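Local coordinates for protein BfpC (Escherichia coli, PDB 3VHJ) that probably works as an essential membrane component of type IV pilus biogenesis, its N-terminal cytoplasmic domain, the part described here, perhaps engaging BfpD, at residues Ala34-Lys37 against Ser38-Leu41; Val60-Lys63 against Asn64-His67; Lys121-Asp125 against His126-Gly130. The protein carries 1 engineered substitution. All coordinates share one frame; numbering follows the deposited sequence.

From the N terminus, the three contacts follow in series, none enclosing or crossing another, each a local contact within continuous chain. Interaction 1 lies within helix 31-42, before the hairpin of strands 46-52 and 55-60. Interaction 2 begins where strand 55-60 ends and closes a tight loop on the way to strand 72-73. The two meet through Val-60, whose CG2 packs against Leu-35, Ser-38 and Leu-39, so that the helix rests on the strand that leads into the loop. Interaction 3 lies in the C-terminal part of helix 116-127 and the turn after it, against the sheet of strands 85-90 and 96-101; its nearest atoms lie about 16 Å from interaction 1 and about 13 Å from interaction 2.

Interaction 1 of 3, residues Ala34-Lys37 against Ser38-Leu41; sequences ALNK and SLTL
Two donors of Thr-40 grip the carbonyl of Asn-36 from opposite faces of its peptide plane: the hydroxyl OG1 donates to Asn-36 O at 2.9 Å on one face, and Thr-40 N does so at 3.0 Å on the other. The hydroxyl can fold back because it stands beside its own backbone N (chi1 -63°), which points OG1 back toward the preceding turn and supplies the side chain with a polar partner on this exposed face. The amide of Asn-36 also turns toward the N-terminal end of the helix, its ND2 bonded to Asn-32 O. On the buried face, Leu-35 and Leu-39 cross obliquely, Leu-35 CD1 lying 4.0 Å from Leu-39 CG. The same leucines are joined by a backbone bond from Leu-39 N to Leu-35 O at 2.8 Å, and Leu-39 CG lies 3.4 Å from that oxygen. Replacing Leu-39 by an alanine would probably take away the branch that Leu-35 CD1 packs against within the helix and open a gap toward Tyr-47. Helix 31-42 thereby turns an apolar ridge toward the antiparallel sheet: Leu-35 packs on Tyr-47 and Val-49 of strand 46-52 and on Phe-58 and Val-60 of strand 55-60, while Leu-39 rests on Tyr-47 and reaches the loop at Ser-44.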
loop_
_atom_site.group_PDB
_atom_site.type_symbol
_atom_site.label_atom_id
_atom_site.label_comp_id
_atom_site.label_asym_id
_atom_site.label_seq_id
_atom_site.Cartn_x
_atom_site.Cartn_y
_atom_site.Cartn_z
ATOM N N ALA A 34 -1.233 19.023 1.134
ATOM C CA ALA A 34 -1.017 17.889 2.016
ATOM C C ALA A 34 0.206 17.101 1.567
ATOM O O ALA A 34 1.050 16.738 2.381
ATOM C CB ALA A 34 -2.252 16.995 2.030
ATOM N N LEU A 35 0.307 16.839 0.266
ATOM C CA LEU A 35 1.438 16.090 -0.264
ATOM C C LEU A 35 2.760 16.790 0.002
ATOM O O LEU A 35 3.708 16.183 0.495
ATOM C CB LEU A 35 1.283 15.870 -1.771
ATOM C CG LEU A 35 2.504 15.278 -2.482
ATOM C CD1 LEU A 35 2.878 13.946 -1.851
ATOM C CD2 LEU A 35 2.195 15.103 -3.964
ATOM N N ASN A 36 2.824 18.072 -0.335
ATOM C CA ASN A 36 4.050 18.820 -0.130
ATOM C C ASN A 36 4.456 18.910 1.328
ATOM O O ASN A 36 5.647 18.952 1.638
ATOM C CB ASN A 36 3.916 20.209 -0.746
ATOM C CG ASN A 36 4.218 20.203 -2.224
ATOM O OD1 ASN A 36 5.369 20.025 -2.630
ATOM N ND2 ASN A 36 3.192 20.382 -3.041
ATOM N N LYS A 37 3.471 18.932 2.221
ATOM C CA LYS A 37 3.751 18.993 3.651
ATOM C C LYS A 37 4.335 17.654 4.080
ATOM O O LYS A 37 5.225 17.593 4.927
ATOM C CB LYS A 37 2.473 19.286 4.443
ATOM C CG LYS A 37 2.011 20.738 4.338
ATOM C CD LYS A 37 0.622 20.957 4.934
ATOM C CE LYS A 37 0.570 20.625 6.418
ATOM N NZ LYS A 37 -0.779 20.898 6.990
ATOM N N SER A 38 3.833 16.582 3.479
ATOM C CA SER A 38 4.314 15.245 3.796
ATOM C C SER A 38 5.734 15.058 3.264
ATOM O O SER A 38 6.599 14.513 3.953
ATOM C CB SER A 38 3.379 14.195 3.190
ATOM O OG SER A 38 3.805 12.886 3.520
ATOM N N LEU A 39 5.973 15.511 2.037
ATOM C CA LEU A 39 7.300 15.401 1.430
ATOM C C LEU A 39 8.322 16.162 2.271
ATOM O O LEU A 39 9.435 15.688 2.498
ATOM C CB LEU A 39 7.286 15.971 0.011
ATOM C CG LEU A 39 6.569 15.144 -1.060
ATOM C CD1 LEU A 39 6.425 15.965 -2.321
ATOM C CD2 LEU A 39 7.352 13.868 -1.335
ATOM N N THR A 40 7.936 17.347 2.729
ATOM C CA THR A 40 8.822 18.169 3.546
ATOM C C THR A 40 9.113 17.474 4.869
ATOM O O THR A 40 10.264 17.383 5.296
ATOM C CB THR A 40 8.193 19.545 3.827
ATOM O OG1 THR A 40 8.028 20.246 2.592
ATOM C CG2 THR A 40 9.087 20.368 4.756
ATOM N N LEU A 41 8.058 16.983 5.510
ATOM C CA LEU A 41 8.185 16.292 6.787
ATOM C C LEU A 41 9.060 15.049 6.701
ATOM O O LEU A 41 9.768 14.719 7.644
ATOM C CB LEU A 41 6.805 15.886 7.307
ATOM C CG LEU A 41 6.798 15.013 8.567
ATOM C CD1 LEU A 41 7.312 15.823 9.753
ATOM C CD2 LEU A 41 5.391 14.515 8.840
#

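Interaction 2 of 3, residues Val60-Lys63 against Asn64-His67; sequences VGDK and NIGH
His-67 folds back toward Asp-62, meeting its backbone with the ring edge, and its side chain traces the inside of the turn. CB lies 3.4 Å from Asp-62 O, and CG sits at 3.6 Å from the same oxygen. With CG beside its own backbone N (chi1 -70°), the ring is set so that ND1 takes the N-H of Asp-62 at 2.7 Å, almost perfectly straight (178°) and in the ring plane. At the far end NE2 bonds to Val-18 O, so both ring nitrogens are held and the rotation of the imidazole is fixed; this pairing is consistent with a proton on NE2. Ile-65 CG1 covers one face, toward the rim. Asp-62 grips the other end of the turn: its OD1 accepts from Asn-64 N at 2.8 Å, met from above the carboxylate plane, and its backbone O accepts from Ile-65 N at 3.1 Å. A water donates to both Lys-63 O and His-67 O. This Asx turn leads into a short 3-10 segment and finishes in a Schellman motif, in which Gly-66 N bonds to Lys-63 O, His-67 N bonds weakly to Asp-62 O, and Gly-66 takes the left-handed conformation that favours glycine.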
loop_
_atom_site.group_PDB
_atom_site.type_symbol
_atom_site.label_atom_id
_atom_site.label_comp_id
_atom_site.label_asym_id
_atom_site.label_seq_id
_atom_site.Cartn_x
_atom_site.Cartn_y
_atom_site.Cartn_z
ATOM N N VAL A 60 4.094 8.806 -0.475
ATOM C CA VAL A 60 5.426 9.395 -0.386
ATOM C C VAL A 60 6.413 8.242 -0.236
ATOM O O VAL A 60 6.248 7.392 0.639
ATOM C CB VAL A 60 5.541 10.363 0.816
ATOM C CG1 VAL A 60 6.997 10.755 1.045
ATOM C CG2 VAL A 60 4.725 11.621 0.531
ATOM N N GLY A 61 7.424 8.208 -1.102
ATOM C CA GLY A 61 8.405 7.138 -1.060
ATOM C C GLY A 61 9.588 7.375 -0.141
ATOM O O GLY A 61 9.845 8.498 0.297
ATOM N N ASP A 62 10.308 6.299 0.152
ATOM C CA ASP A 62 11.484 6.360 1.015
ATOM C C ASP A 62 12.654 5.709 0.293
ATOM O O ASP A 62 12.726 4.487 0.202
ATOM C CB ASP A 62 11.229 5.613 2.321
ATOM C CG ASP A 62 12.424 5.663 3.265
ATOM O OD1 ASP A 62 13.481 6.212 2.879
ATOM O OD2 ASP A 62 12.300 5.150 4.394
ATOM N N LYS A 63 13.566 6.524 -0.220
ATOM C CA LYS A 63 14.724 5.998 -0.933
ATOM C C LYS A 63 15.578 5.055 -0.089
ATOM O O LYS A 63 16.315 4.241 -0.633
ATOM C CB LYS A 63 15.603 7.143 -1.439
ATOM C CG LYS A 63 14.950 8.001 -2.511
ATOM C CD LYS A 63 15.928 9.035 -3.043
ATOM C CE LYS A 63 15.298 9.907 -4.113
ATOM N NZ LYS A 63 16.312 10.845 -4.678
ATOM N N ASN A 64 15.489 5.166 1.231
ATOM C CA ASN A 64 16.296 4.308 2.090
ATOM C C ASN A 64 15.888 2.845 2.054
ATOM O O ASN A 64 16.664 1.976 2.451
ATOM C CB ASN A 64 16.283 4.817 3.531
ATOM C CG ASN A 64 17.062 6.108 3.695
ATOM O OD1 ASN A 64 18.062 6.332 3.013
ATOM N ND2 ASN A 64 16.617 6.957 4.611
ATOM N N ILE A 65 14.674 2.565 1.588
ATOM C CA ILE A 65 14.231 1.186 1.499
ATOM C C ILE A 65 14.075 0.747 0.042
ATOM O O ILE A 65 13.340 -0.189 -0.261
ATOM C CB ILE A 65 12.915 0.937 2.297
ATOM C CG1 ILE A 65 11.753 1.724 1.692
ATOM C CG2 ILE A 65 13.111 1.351 3.763
ATOM C CD1 ILE A 65 10.424 1.427 2.370
ATOM N N GLY A 66 14.772 1.441 -0.860
ATOM C CA GLY A 66 14.756 1.064 -2.263
ATOM C C GLY A 66 13.836 1.780 -3.230
ATOM O O GLY A 66 13.859 1.485 -4.424
ATOM N N HIS A 67 13.025 2.709 -2.740
ATOM C CA HIS A 67 12.112 3.429 -3.627
ATOM C C HIS A 67 12.873 4.298 -4.614
ATOM O O HIS A 67 13.864 4.919 -4.263
ATOM C CB HIS A 67 11.140 4.271 -2.801
ATOM C CG HIS A 67 10.150 3.447 -2.037
ATOM N ND1 HIS A 67 9.498 3.913 -0.917
ATOM C CD2 HIS A 67 9.689 2.192 -2.249
ATOM C CE1 HIS A 67 8.676 2.979 -0.470
ATOM N NE2 HIS A 67 8.772 1.925 -1.261
HETATM O O HOH W 1 16.677 4.052 -3.386
#

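Interaction 3 of 3, residues Lys121-Asp125 against His126-Gly130; sequences KFFFD and HVAYG
Phe-123 and Ala-128 form the tight side of this contact, with the methyl CB of Ala-128 set over one face of the Phe-123 ring, 4.0 Å from its centroid in a CH-pi contact. Val-127 sits between two phenylalanines: its CB lies 4.0 Å from Phe-123 CD1, while its CG2 reaches CE2 of Phe-122 at 3.6 Å. Both rings can come forward because each CG stands opposite the backbone N, with chi1 178° in Phe-123 and -175° in Phe-122. Phe-122 also meets the imidazole of His-126 obliquely, the planes inclined at 51°. The solvent side is looser. There Asp-125 lays its CB over a face of the His-126 ring, and its OD2 forms a salt bridge with Lys-121 NZ at 3.2 Å. Tyr-129 runs alongside Phe-124, pointing the same way, its CE2 at the edge of the Phe-124 ring, and a water bridges Phe-124 O to Tyr-129 N. In the backbone, Phe-123 O receives Val-127 N at 2.9 Å and Ala-128 N at 2.7 Å from opposite faces of its plane. That shared acceptor, with bonds to the fourth and fifth residues onward, is characteristic of a pi-helical turn; here it lies in the last part of helix 116-127, whose apolar face rests on Cys-86 and Leu-88 of strand 85-90 and Val-98 of strand 96-101.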
loop_
_atom_site.group_PDB
_atom_site.type_symbol
_atom_site.label_atom_id
_atom_site.label_comp_id
_atom_site.label_asym_id
_atom_site.label_seq_id
_atom_site.Cartn_x
_atom_site.Cartn_y
_atom_site.Cartn_z
ATOM N N LYS A 121 1.910 -10.301 13.109
ATOM C CA LYS A 121 1.651 -9.519 14.313
ATOM C C LYS A 121 1.054 -8.143 13.997
ATOM O O LYS A 121 0.149 -7.680 14.693
ATOM C CB LYS A 121 2.942 -9.356 15.125
ATOM C CG LYS A 121 2.785 -8.542 16.407
ATOM C CD LYS A 121 4.081 -8.505 17.207
ATOM C CE LYS A 121 3.945 -7.639 18.451
ATOM N NZ LYS A 121 2.794 -8.056 19.305
ATOM N N PHE A 122 1.558 -7.491 12.953
ATOM C CA PHE A 122 1.046 -6.174 12.577
ATOM C C PHE A 122 -0.395 -6.314 12.096
ATOM O O PHE A 122 -1.267 -5.521 12.449
ATOM C CB PHE A 122 1.894 -5.568 11.459
ATOM C CG PHE A 122 1.492 -4.170 11.096
ATOM C CD1 PHE A 122 1.920 -3.089 11.859
ATOM C CD2 PHE A 122 0.657 -3.936 10.010
ATOM C CE1 PHE A 122 1.519 -1.789 11.546
ATOM C CE2 PHE A 122 0.249 -2.640 9.686
ATOM C CZ PHE A 122 0.681 -1.564 10.458
ATOM N N PHE A 123 -0.622 -7.339 11.283
ATOM C CA PHE A 123 -1.929 -7.640 10.724
ATOM C C PHE A 123 -2.982 -7.797 11.819
ATOM O O PHE A 123 -4.036 -7.155 11.785
ATOM C CB PHE A 123 -1.819 -8.930 9.909
ATOM C CG PHE A 123 -3.111 -9.387 9.298
ATOM C CD1 PHE A 123 -3.751 -8.621 8.324
ATOM C CD2 PHE A 123 -3.659 -10.616 9.653
ATOM C CE1 PHE A 123 -4.911 -9.076 7.712
ATOM C CE2 PHE A 123 -4.823 -11.081 9.046
ATOM C CZ PHE A 123 -5.450 -10.309 8.071
ATOM N N PHE A 124 -2.695 -8.656 12.792
ATOM C CA PHE A 124 -3.625 -8.891 13.888
ATOM C C PHE A 124 -3.796 -7.700 14.822
ATOM O O PHE A 124 -4.912 -7.364 15.201
ATOM C CB PHE A 124 -3.184 -10.103 14.713
ATOM C CG PHE A 124 -3.574 -11.419 14.114
ATOM C CD1 PHE A 124 -2.610 -12.283 13.609
ATOM C CD2 PHE A 124 -4.911 -11.801 14.063
ATOM C CE1 PHE A 124 -2.972 -13.518 13.059
ATOM C CE2 PHE A 124 -5.283 -13.028 13.517
ATOM C CZ PHE A 124 -4.309 -13.889 13.014
ATOM N N ASP A 125 -2.692 -7.059 15.193
ATOM C CA ASP A 125 -2.765 -5.931 16.111
ATOM C C ASP A 125 -3.392 -4.658 15.551
ATOM O O ASP A 125 -4.060 -3.929 16.279
ATOM C CB ASP A 125 -1.376 -5.582 16.657
ATOM C CG ASP A 125 -0.758 -6.710 17.469
ATOM O OD1 ASP A 125 -1.507 -7.466 18.120
ATOM O OD2 ASP A 125 0.485 -6.826 17.462
ATOM N N HIS A 126 -3.207 -4.390 14.263
ATOM C CA HIS A 126 -3.733 -3.146 13.708
ATOM C C HIS A 126 -4.607 -3.202 12.466
ATOM O O HIS A 126 -5.348 -2.260 12.198
ATOM C CB HIS A 126 -2.568 -2.203 13.402
ATOM C CG HIS A 126 -1.623 -2.012 14.545
ATOM N ND1 HIS A 126 -1.952 -1.290 15.670
ATOM C CD2 HIS A 126 -0.358 -2.457 14.738
ATOM C CE1 HIS A 126 -0.931 -1.295 16.509
ATOM N NE2 HIS A 126 0.049 -1.998 15.966
ATOM N N VAL A 127 -4.539 -4.286 11.706
ATOM C CA VAL A 127 -5.290 -4.343 10.461
ATOM C C VAL A 127 -6.563 -5.172 10.410
ATOM O O VAL A 127 -7.639 -4.649 10.149
ATOM C CB VAL A 127 -4.365 -4.815 9.316
ATOM C CG1 VAL A 127 -5.106 -4.766 7.980
ATOM C CG2 VAL A 127 -3.112 -3.952 9.288
ATOM N N ALA A 128 -6.423 -6.469 10.632
ATOM C CA ALA A 128 -7.542 -7.394 10.574
ATOM C C ALA A 128 -8.834 -6.889 11.206
ATOM O O ALA A 128 -9.920 -7.080 10.653
ATOM C CB ALA A 128 -7.143 -8.717 11.219
ATOM N N TYR A 129 -8.714 -6.241 12.358
ATOM C CA TYR A 129 -9.890 -5.768 13.073
ATOM C C TYR A 129 -9.933 -4.265 13.264
ATOM O O TYR A 129 -10.683 -3.774 14.105
ATOM C CB TYR A 129 -9.938 -6.449 14.438
ATOM C CG TYR A 129 -9.644 -7.929 14.354
ATOM C CD1 TYR A 129 -10.484 -8.785 13.641
ATOM C CD2 TYR A 129 -8.510 -8.469 14.956
ATOM C CE1 TYR A 129 -10.200 -10.147 13.531
ATOM C CE2 TYR A 129 -8.216 -9.825 14.853
ATOM C CZ TYR A 129 -9.065 -10.658 14.138
ATOM O OH TYR A 129 -8.776 -11.996 14.023
ATOM N N GLY A 130 -9.147 -3.530 12.486
ATOM C CA GLY A 130 -9.126 -2.087 12.652
ATOM C C GLY A 130 -10.162 -1.306 11.870
ATOM O O GLY A 130 -10.329 -0.104 12.085
HETATM O O HOH W 2 -6.599 -5.531 14.042
#